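Local coordinates for porin (Rhodobacter capsulatus, PDB 2POR), which forms homotrimers of 16-stranded beta-barrels whose channels let small hydrophilic solutes, up to about 0.6 kDa, diffuse passively across the outer membrane, at residues G166-D171 / Q183-A188. Residues are numbered along the deposited sequence; the frame is centred on the assembly and turned at random.
Sequences GYEKID and QLELAA
Glu185 OE2 is approached from two directions: Gln183 NE2, from the same strand, donates a hydrogen bond of 2.9 Å to its anti lone pair, and Glu168 OE2 comes in from the neighbouring strand, 2.5 Å from Glu185 OE2, a separation that suggests one of the two acids carries a proton. The acid chains cross at about a right angle, with their carboxylate planes 60° apart. Glu168 reaches out extended, whereas Glu185 bends at its second torsion (chi2 98°), which swings its carboxylate back over Gly166 and toward Glu168. Beneath them runs an antiparallel ladder, with backbone hydrogen bonds from Glu168 N to Gln183 O (2.9 Å) and from Glu185 N to Gly166 O (2.8 Å). On the other face, Tyr167 and Leu184 form a non-hydrogen-bonded pair, and Tyr167 CD1 lies 4.3 Å from Leu184 CD1. The acids face the barrel interior, where Ser79 OG of helix 78-83 hydrogen-bonds Glu185 OE1, while Leu105 N and Thr106 OG1 hold the Glu168 carboxylate. They tie to the wall the long inward-folded loop that, as in other porins, narrows the pore. The hairpin of strands 161-171 and 181-192 lies between strands 148-158 and 195-207, with helix 78-83 against its inner face.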
ATOM      1  N   GLY A 166     -17.351  26.464 -18.892  1.00 28.71           N
ATOM      2  CA  GLY A 166     -17.432  25.033 -18.869  1.00 24.37           C
ATOM      3  C   GLY A 166     -18.883  24.621 -18.735  1.00 22.71           C
ATOM      4  O   GLY A 166     -19.726  25.398 -18.286  1.00 23.22           O
ATOM      5  N   TYR A 167     -19.145  23.424 -19.172  1.00 22.54           N
ATOM      6  CA  TYR A 167     -20.446  22.882 -19.107  1.00 21.68           C
ATOM      7  C   TYR A 167     -20.216  21.439 -18.763  1.00 22.97           C
ATOM      8  O   TYR A 167     -19.542  20.665 -19.439  1.00 25.70           O
ATOM      9  CB  TYR A 167     -21.067  23.044 -20.435  1.00 19.60           C
ATOM     10  CG  TYR A 167     -22.398  22.372 -20.422  1.00 30.51           C
ATOM     11  CD1 TYR A 167     -23.470  22.932 -19.744  1.00 31.48           C
ATOM     12  CD2 TYR A 167     -22.486  21.156 -21.062  1.00 35.86           C
ATOM     13  CE1 TYR A 167     -24.659  22.229 -19.717  1.00 34.71           C
ATOM     14  CE2 TYR A 167     -23.668  20.449 -21.033  1.00 45.09           C
ATOM     15  CZ  TYR A 167     -24.739  20.995 -20.359  1.00 45.63           C
ATOM     16  OH  TYR A 167     -25.906  20.261 -20.325  1.00 43.91           O
ATOM     17  N   GLU A 168     -20.958  21.072 -17.743  1.00 25.32           N
ATOM     18  CA  GLU A 168     -20.897  19.743 -17.180  1.00 22.85           C
ATOM     19  C   GLU A 168     -22.269  19.086 -17.050  1.00 23.46           C
ATOM     20  O   GLU A 168     -23.253  19.763 -16.721  1.00 21.97           O
ATOM     21  CB  GLU A 168     -20.311  19.816 -15.808  1.00 23.96           C
ATOM     22  CG  GLU A 168     -19.030  20.619 -15.581  1.00 18.08           C
ATOM     23  CD  GLU A 168     -18.478  20.355 -14.201  1.00 17.37           C
ATOM     24  OE1 GLU A 168     -17.861  19.317 -13.991  1.00 19.97           O
ATOM     25  OE2 GLU A 168     -18.646  21.167 -13.315  1.00 21.50           O
ATOM     26  N   LYS A 169     -22.364  17.791 -17.264  1.00 21.91           N
ATOM     27  CA  LYS A 169     -23.618  17.099 -17.033  1.00 26.98           C
ATOM     28  C   LYS A 169     -23.482  15.653 -16.565  1.00 33.90           C
ATOM     29  O   LYS A 169     -22.458  14.987 -16.797  1.00 21.78           O
ATOM     30  CB  LYS A 169     -24.438  17.159 -18.290  1.00 22.39           C
ATOM     31  CG  LYS A 169     -23.787  16.456 -19.419  1.00 33.73           C
ATOM     32  CD  LYS A 169     -24.880  16.427 -20.418  1.00 55.00           C
ATOM     33  CE  LYS A 169     -24.805  15.045 -21.027  1.00 70.05           C
ATOM     34  NZ  LYS A 169     -26.047  14.763 -21.732  1.00 76.45           N
ATOM     35  N   ILE A 170     -24.489  15.164 -15.803  1.00 24.31           N
ATOM     36  CA  ILE A 170     -24.563  13.761 -15.367  1.00 26.64           C
ATOM     37  C   ILE A 170     -25.917  13.214 -15.859  1.00 22.64           C
ATOM     38  O   ILE A 170     -26.964  13.789 -15.597  1.00 26.39           O
ATOM     39  CB  ILE A 170     -24.469  13.594 -13.804  1.00 22.23           C
ATOM     40  CG1 ILE A 170     -23.185  14.204 -13.213  1.00 18.13           C
ATOM     41  CG2 ILE A 170     -24.543  12.089 -13.510  1.00 20.59           C
ATOM     42  CD1 ILE A 170     -23.071  14.102 -11.695  1.00 22.57           C
ATOM     43  N   ASP A 171     -25.909  12.187 -16.679  1.00 21.42           N
ATOM     44  CA  ASP A 171     -27.071  11.463 -17.119  1.00 22.65           C
ATOM     45  C   ASP A 171     -27.331  10.292 -16.216  1.00 24.81           C
ATOM     46  O   ASP A 171     -26.493   9.412 -16.018  1.00 25.52           O
ATOM     47  CB  ASP A 171     -26.906  10.896 -18.490  1.00 24.09           C
ATOM     48  CG  ASP A 171     -26.745  11.980 -19.533  1.00 37.12           C
ATOM     49  OD1 ASP A 171     -27.229  13.099 -19.324  1.00 39.08           O
ATOM     50  OD2 ASP A 171     -26.112  11.689 -20.545  1.00 63.64           O
ATOM     51  N   GLN A 183     -24.578  21.724 -15.117  1.00 23.57           N
ATOM     52  CA  GLN A 183     -24.072  22.946 -14.507  1.00 20.27           C
ATOM     53  C   GLN A 183     -23.241  23.655 -15.570  1.00 24.71           C
ATOM     54  O   GLN A 183     -22.522  22.994 -16.325  1.00 25.60           O
ATOM     55  CB  GLN A 183     -23.214  22.593 -13.301  1.00 21.67           C
ATOM     56  CG  GLN A 183     -22.725  23.767 -12.507  1.00 22.57           C
ATOM     57  CD  GLN A 183     -22.046  23.261 -11.266  1.00 34.59           C
ATOM     58  OE1 GLN A 183     -22.727  22.817 -10.374  1.00 33.27           O
ATOM     59  NE2 GLN A 183     -20.747  23.258 -11.033  1.00 26.73           N
ATOM     60  N   LEU A 184     -23.405  24.959 -15.648  1.00 25.90           N
ATOM     61  CA  LEU A 184     -22.656  25.800 -16.555  1.00 25.47           C
ATOM     62  C   LEU A 184     -21.776  26.668 -15.694  1.00 30.93           C
ATOM     63  O   LEU A 184     -22.256  27.158 -14.673  1.00 29.59           O
ATOM     64  CB  LEU A 184     -23.566  26.696 -17.351  1.00 30.36           C
ATOM     65  CG  LEU A 184     -22.859  27.725 -18.266  1.00 53.58           C
ATOM     66  CD1 LEU A 184     -22.471  27.117 -19.632  1.00 41.36           C
ATOM     67  CD2 LEU A 184     -23.794  28.901 -18.441  1.00 61.50           C
ATOM     68  N   GLU A 185     -20.501  26.892 -16.029  1.00 24.93           N
ATOM     69  CA  GLU A 185     -19.615  27.728 -15.224  1.00 21.56           C
ATOM     70  C   GLU A 185     -18.961  28.832 -16.081  1.00 20.96           C
ATOM     71  O   GLU A 185     -18.677  28.592 -17.267  1.00 25.62           O
ATOM     72  CB  GLU A 185     -18.435  26.956 -14.623  1.00 28.40           C
ATOM     73  CG  GLU A 185     -18.682  25.844 -13.615  1.00 33.30           C
ATOM     74  CD  GLU A 185     -18.674  24.427 -14.150  1.00 31.54           C
ATOM     75  OE1 GLU A 185     -18.106  24.126 -15.189  1.00 27.29           O
ATOM     76  OE2 GLU A 185     -19.252  23.586 -13.494  1.00 25.85           O
ATOM     77  N   LEU A 186     -18.724  29.989 -15.465  1.00 24.15           N
ATOM     78  CA  LEU A 186     -17.930  31.074 -16.037  1.00 28.00           C
ATOM     79  C   LEU A 186     -16.874  31.267 -14.982  1.00 28.26           C
ATOM     80  O   LEU A 186     -17.187  31.306 -13.784  1.00 29.09           O
ATOM     81  CB  LEU A 186     -18.636  32.420 -16.147  1.00 30.48           C
ATOM     82  CG  LEU A 186     -19.869  32.367 -16.981  1.00 49.76           C
ATOM     83  CD1 LEU A 186     -20.613  33.668 -16.797  1.00 56.71           C
ATOM     84  CD2 LEU A 186     -19.495  32.046 -18.410  1.00 41.46           C
ATOM     85  N   ALA A 187     -15.616  31.365 -15.387  1.00 23.92           N
ATOM     86  CA  ALA A 187     -14.554  31.544 -14.433  1.00 23.34           C
ATOM     87  C   ALA A 187     -13.631  32.629 -14.986  1.00 27.75           C
ATOM     88  O   ALA A 187     -13.524  32.807 -16.200  1.00 26.70           O
ATOM     89  CB  ALA A 187     -13.799  30.233 -14.287  1.00 24.93           C
ATOM     90  N   ALA A 188     -12.984  33.358 -14.120  1.00 25.88           N
ATOM     91  CA  ALA A 188     -12.046  34.384 -14.505  1.00 34.01           C
ATOM     92  C   ALA A 188     -10.854  34.231 -13.584  1.00 33.31           C
ATOM     93  O   ALA A 188     -11.061  33.983 -12.390  1.00 29.55           O
ATOM     94  CB  ALA A 188     -12.653  35.771 -14.297  1.00 26.52           C
TER